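Local coordinates for conserved membrane protein (Chlamydia abortus, PDB 6GZU), which combines deubiquitinating and acetylating activities as a secreted CE-clan effector that induces Golgi fragmentation, the present chain being its C-terminal catalytic part, at residues H108-N113 and N118-S123. Residues are numbered along the deposited sequence; the frame is centred on the assembly and turned at random.
Sequences HPSAHN and NSMMLS
Met120 and His108 meet in a Met-aromatic contact of the CH-pi kind, where the loop leaving strand 100-107 bends back beside helix 114-124. A thioether that reaches a ring chiefly through its methyl end, with the sulfur oblique to the same ring, is the principle at work. Met120 CE lies over one face of the imidazole, 3.5 Å from the centroid and 15° off the ring normal, and comes closest to His108 CG, at 3.4 Å. A bend at chi3 (58°) turns this methyl onto the face; the two side chains cross at about a right angle. Pro109 CD packs over the opposite face, sandwiching the imidazole between aliphatic carbons.

Its rotation is fixed from the edge: within the type I turn from His108 to Ala111, Ser110 N donates to His108 ND1 at 3.0 Å, nearly straight and close to the ring plane. Ser110 OG also lies 3.2 Å from Met120 SD, while Ala111 CB touches that sulfur from 4.0 Å. Asn113 N-caps the helix by accepting from Glu116 N through OD1, and Met120 packs on Trp106 of the preceding strand.

The contact joins the turn just past strand 100-107 to the helix through the Met120 thioether, away from the zinc site; His108 lies near, without touching, a probable Cys-His-Asp triad of this CE-clan enzyme. Dispersion and CH-pi attraction, with no hydrogen bond between the segments, hold it together, and because ND1 accepts a backbone N-H, any proton on a neutral imidazole would be expected on NE2.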
# COMPACT_ATOMS: atom_id res chain seq x y z
N HIS A 108 -3.66 -14.69 2.05
CA HIS A 108 -3.87 -16.08 1.67
C HIS A 108 -5.17 -16.50 2.33
O HIS A 108 -5.36 -16.26 3.53
CB HIS A 108 -2.74 -16.98 2.16
CG HIS A 108 -2.78 -18.34 1.55
ND1 HIS A 108 -3.68 -19.31 1.94
CD2 HIS A 108 -2.05 -18.89 0.55
CE1 HIS A 108 -3.49 -20.40 1.22
NE2 HIS A 108 -2.50 -20.17 0.37
N PRO A 109 -6.06 -17.16 1.58
CA PRO A 109 -7.38 -17.52 2.13
C PRO A 109 -7.36 -18.58 3.23
O PRO A 109 -8.40 -18.73 3.92
CB PRO A 109 -8.16 -18.05 0.90
CG PRO A 109 -7.36 -17.56 -0.32
CD PRO A 109 -5.93 -17.48 0.14
N SER A 110 -6.26 -19.32 3.41
CA SER A 110 -6.27 -20.39 4.40
C SER A 110 -5.99 -19.92 5.82
O SER A 110 -6.21 -20.67 6.77
CB SER A 110 -5.29 -21.50 4.03
OG SER A 110 -3.97 -20.96 4.12
N ALA A 111 -5.56 -18.67 5.96
CA ALA A 111 -5.27 -18.06 7.25
C ALA A 111 -6.50 -17.36 7.82
O ALA A 111 -7.10 -16.50 7.16
CB ALA A 111 -4.16 -17.07 7.10
N HIS A 112 -6.87 -17.71 9.04
CA HIS A 112 -8.09 -17.13 9.62
C HIS A 112 -7.87 -16.26 10.84
O HIS A 112 -8.83 -15.75 11.42
CB HIS A 112 -9.10 -18.23 9.92
CG HIS A 112 -9.60 -18.89 8.69
ND1 HIS A 112 -10.62 -18.37 7.92
CD2 HIS A 112 -9.15 -19.98 8.03
CE1 HIS A 112 -10.81 -19.14 6.86
NE2 HIS A 112 -9.93 -20.13 6.90
N ASN A 113 -6.62 -16.11 11.24
CA ASN A 113 -6.28 -15.24 12.36
C ASN A 113 -4.91 -14.63 12.08
O ASN A 113 -4.26 -15.04 11.12
CB ASN A 113 -6.36 -16.00 13.69
CG ASN A 113 -5.36 -17.14 13.80
OD1 ASN A 113 -4.20 -17.02 13.40
ND2 ASN A 113 -5.81 -18.25 14.35
N ASN A 118 0.33 -14.35 9.69
CA ASN A 118 1.73 -13.97 9.79
C ASN A 118 2.76 -15.05 9.52
O ASN A 118 3.78 -14.80 8.85
CB ASN A 118 2.00 -13.25 11.09
CG ASN A 118 2.17 -11.82 10.85
OD1 ASN A 118 1.25 -11.16 10.36
ND2 ASN A 118 3.38 -11.34 11.03
N SER A 119 2.48 -16.25 10.00
CA SER A 119 3.39 -17.36 9.80
C SER A 119 3.47 -17.68 8.32
O SER A 119 4.57 -17.89 7.77
CB SER A 119 2.93 -18.58 10.57
OG SER A 119 3.79 -19.65 10.27
N MET A 120 2.31 -17.72 7.67
CA MET A 120 2.26 -17.95 6.24
C MET A 120 2.99 -16.85 5.50
O MET A 120 3.80 -17.12 4.62
CB MET A 120 0.83 -18.05 5.75
CG MET A 120 0.08 -19.20 6.33
SD MET A 120 -1.43 -19.46 5.38
CE MET A 120 -0.64 -19.72 3.79
N MET A 121 2.75 -15.60 5.84
CA MET A 121 3.38 -14.52 5.12
C MET A 121 4.90 -14.56 5.23
O MET A 121 5.63 -14.40 4.24
CB MET A 121 2.87 -13.18 5.62
CG MET A 121 3.45 -12.08 4.81
SD MET A 121 2.81 -10.54 5.32
CE MET A 121 3.41 -10.41 7.02
N LEU A 122 5.37 -14.75 6.46
CA LEU A 122 6.80 -14.76 6.71
C LEU A 122 7.49 -15.84 5.88
O LEU A 122 8.62 -15.66 5.43
CB LEU A 122 7.10 -14.94 8.21
CG LEU A 122 6.60 -13.85 9.17
CD1 LEU A 122 7.15 -14.05 10.57
CD2 LEU A 122 6.90 -12.44 8.68
N SER A 123 6.80 -16.95 5.62
CA SER A 123 7.43 -17.98 4.80
C SER A 123 7.49 -17.63 3.29
O SER A 123 8.43 -18.06 2.61
CB SER A 123 6.76 -19.33 5.02
OG SER A 123 5.58 -19.44 4.26